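Local structure of LbaCas13a H328A (C2c2) (Lachnospiraceae bacterium NK4A179, 5WLH) at residues R180-A183 against K184-K188. The protein is a CRISPR-Cas13a RNA-guided nuclease that binds its pre-crRNA and probably cleaves single-stranded RNA after recognising a target complementary to the guide. Numbering follows the deposited sequence.
Sequences RIIA and KYLKK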
ATOM      1  N   ARG A 180     -17.415  21.978  28.226  1.00 44.91           N
ATOM      2  CA  ARG A 180     -17.495  21.777  26.783  1.00 47.35           C
ATOM      3  C   ARG A 180     -16.368  22.497  26.059  1.00 43.84           C
ATOM      4  O   ARG A 180     -15.780  21.953  25.117  1.00 44.20           O
ATOM      5  CB  ARG A 180     -18.855  22.249  26.268  1.00 51.05           C
ATOM      6  CG  ARG A 180     -19.937  21.194  26.404  1.00 54.88           C
ATOM      7  CD  ARG A 180     -21.339  21.789  26.417  1.00 56.76           C
ATOM      8  NE  ARG A 180     -22.300  20.782  26.852  1.00 59.37           N
ATOM      9  CZ  ARG A 180     -22.910  19.938  26.029  1.00 59.06           C
ATOM     10  NH1 ARG A 180     -22.674  20.000  24.725  1.00 57.91           N
ATOM     11  NH2 ARG A 180     -23.758  19.038  26.507  1.00 59.72           N
ATOM     12  N   ILE A 181     -16.055  23.722  26.489  1.00 41.22           N
ATOM     13  CA  ILE A 181     -15.021  24.519  25.836  1.00 42.01           C
ATOM     14  C   ILE A 181     -13.655  23.870  26.001  1.00 43.43           C
ATOM     15  O   ILE A 181     -12.833  23.864  25.073  1.00 45.06           O
ATOM     16  CB  ILE A 181     -15.026  25.948  26.402  1.00 41.28           C
ATOM     17  CG1 ILE A 181     -16.192  26.743  25.824  1.00 48.81           C
ATOM     18  CG2 ILE A 181     -13.718  26.642  26.111  1.00 38.93           C
ATOM     19  CD1 ILE A 181     -16.164  28.194  26.196  1.00 50.35           C
ATOM     20  N   ILE A 182     -13.380  23.335  27.191  1.00 37.57           N
ATOM     21  CA  ILE A 182     -12.086  22.712  27.444  1.00 38.24           C
ATOM     22  C   ILE A 182     -11.910  21.482  26.563  1.00 40.10           C
ATOM     23  O   ILE A 182     -10.892  21.323  25.883  1.00 40.67           O
ATOM     24  CB  ILE A 182     -11.952  22.364  28.937  1.00 35.45           C
ATOM     25  CG1 ILE A 182     -11.770  23.642  29.752  1.00 36.55           C
ATOM     26  CG2 ILE A 182     -10.806  21.396  29.156  1.00 33.31           C
ATOM     27  CD1 ILE A 182     -11.715  23.401  31.254  1.00 35.85           C
ATOM     28  N   ALA A 183     -12.908  20.598  26.550  1.00 39.89           N
ATOM     29  CA  ALA A 183     -12.779  19.364  25.791  1.00 41.56           C
ATOM     30  C   ALA A 183     -12.741  19.621  24.292  1.00 45.68           C
ATOM     31  O   ALA A 183     -12.095  18.866  23.555  1.00 45.93           O
ATOM     32  CB  ALA A 183     -13.926  18.418  26.135  1.00 44.02           C
ATOM     33  N   LYS A 184     -13.411  20.676  23.824  1.00 40.62           N
ATOM     34  CA  LYS A 184     -13.523  20.918  22.392  1.00 45.83           C
ATOM     35  C   LYS A 184     -12.417  21.817  21.849  1.00 46.04           C
ATOM     36  O   LYS A 184     -11.954  21.609  20.723  1.00 43.32           O
ATOM     37  CB  LYS A 184     -14.886  21.534  22.064  1.00 51.40           C
ATOM     38  CG  LYS A 184     -15.144  21.681  20.575  1.00 58.06           C
ATOM     39  CD  LYS A 184     -16.523  22.248  20.296  1.00 65.72           C
ATOM     40  CE  LYS A 184     -17.598  21.470  21.037  1.00 71.18           C
ATOM     41  NZ  LYS A 184     -18.900  21.480  20.310  1.00 73.16           N
ATOM     42  N   TYR A 185     -11.974  22.812  22.622  1.00 43.68           N
ATOM     43  CA  TYR A 185     -11.088  23.836  22.091  1.00 46.37           C
ATOM     44  C   TYR A 185      -9.718  23.908  22.744  1.00 44.03           C
ATOM     45  O   TYR A 185      -8.854  24.624  22.231  1.00 42.47           O
ATOM     46  CB  TYR A 185     -11.754  25.217  22.196  1.00 48.86           C
ATOM     47  CG  TYR A 185     -13.033  25.324  21.398  1.00 55.47           C
ATOM     48  CD1 TYR A 185     -13.018  25.232  20.012  1.00 58.23           C
ATOM     49  CD2 TYR A 185     -14.258  25.507  22.030  1.00 56.80           C
ATOM     50  CE1 TYR A 185     -14.187  25.324  19.275  1.00 60.39           C
ATOM     51  CE2 TYR A 185     -15.432  25.602  21.301  1.00 59.35           C
ATOM     52  CZ  TYR A 185     -15.391  25.510  19.924  1.00 60.69           C
ATOM     53  OH  TYR A 185     -16.555  25.604  19.196  1.00 60.39           O
ATOM     54  N   LEU A 186      -9.476  23.200  23.843  1.00 43.91           N
ATOM     55  CA  LEU A 186      -8.198  23.367  24.527  1.00 40.82           C
ATOM     56  C   LEU A 186      -7.037  22.916  23.651  1.00 36.72           C
ATOM     57  O   LEU A 186      -7.069  21.828  23.066  1.00 37.94           O
ATOM     58  CB  LEU A 186      -8.181  22.593  25.842  1.00 39.78           C
ATOM     59  CG  LEU A 186      -6.883  22.747  26.627  1.00 36.60           C
ATOM     60  CD1 LEU A 186      -6.597  24.214  26.932  1.00 37.89           C
ATOM     61  CD2 LEU A 186      -6.962  21.919  27.895  1.00 37.36           C
ATOM     62  N   LYS A 187      -5.998  23.754  23.593  1.00 39.95           N
ATOM     63  CA  LYS A 187      -4.773  23.425  22.875  1.00 42.63           C
ATOM     64  C   LYS A 187      -4.253  22.048  23.273  1.00 46.29           C
ATOM     65  O   LYS A 187      -4.232  21.689  24.453  1.00 47.48           O
ATOM     66  CB  LYS A 187      -3.706  24.489  23.152  1.00 46.95           C
ATOM     67  CG  LYS A 187      -3.042  25.027  21.913  1.00 49.86           C
ATOM     68  CD  LYS A 187      -2.036  26.102  22.245  1.00 51.27           C
ATOM     69  CE  LYS A 187      -0.654  25.532  22.427  1.00 51.51           C
ATOM     70  NZ  LYS A 187      -0.081  25.029  21.155  1.00 52.03           N
ATOM     71  N   LYS A 188      -3.810  21.286  22.270  1.00 42.36           N
ATOM     72  CA  LYS A 188      -3.439  19.888  22.479  1.00 35.97           C
ATOM     73  C   LYS A 188      -2.284  19.756  23.469  1.00 31.55           C
ATOM     74  O   LYS A 188      -2.274  18.843  24.300  1.00 34.46           O
ATOM     75  CB  LYS A 188      -3.071  19.232  21.135  1.00 47.62           C
ATOM     76  CG  LYS A 188      -4.206  19.118  20.062  1.00 58.05           C
ATOM     77  CD  LYS A 188      -4.706  20.475  19.483  1.00 63.85           C
ATOM     78  CE  LYS A 188      -3.546  21.418  19.145  1.00 62.76           C
ATOM     79  NZ  LYS A 188      -3.990  22.821  18.997  1.00 61.48           N
TER
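I182 and L186, one helical turn apart, show how a helix runs out while its side chains keep their packing. The amide of L186 still reaches back to I182 O, with N and O 3.1 Å apart, but it sits above the carbonyl plane and not on a lone pair, and L186 itself has already left helical backbone angles (psi 133°). Two earlier i to i+4 bonds, K184 N to R180 O and Y185 N to I181 O, are closer to the carbonyl planes; the second, at 2.8 Å, is the shortest of the three.

L186 can be followed outward from this bond. Its CB presses on the same carbonyl, 3.0 Å from I182 O, a close approach for a carbon. CG then stands anti to the backbone N (chi1 -179°), which carries the branch alongside I182, the two side chains pointing the same way. At the tip L186 CD2 meets I182 CG2 at 4.1 Å, and helix 193-206 packs against the pair, with K196 touching both side chains and L199 touching L186. R180 to Y185 make up the last turn and a half of helix 175-185, in the largely helical crRNA-bound protein, and at L186 the chain passes into a loop, about 5 Å at the nearest atom from the bound RNA.

Around the helix from this pair, Y185 CB rests 3.4 Å from I181 O, and ring atom CD2 of Y185 lies 4.3 Å from I181 CG2. K184 CG lies over the centre of one face of the Y185 ring, 3.8 Å above its plane. Beyond CG the lysine bends at chi3 (-51°), and its NZ forms a salt bridge with D358. R180, salt-bridged to D176 and D356, holds its NH1 near K184 NZ but not in contact with it, the nearby aspartates probably offsetting the like charges.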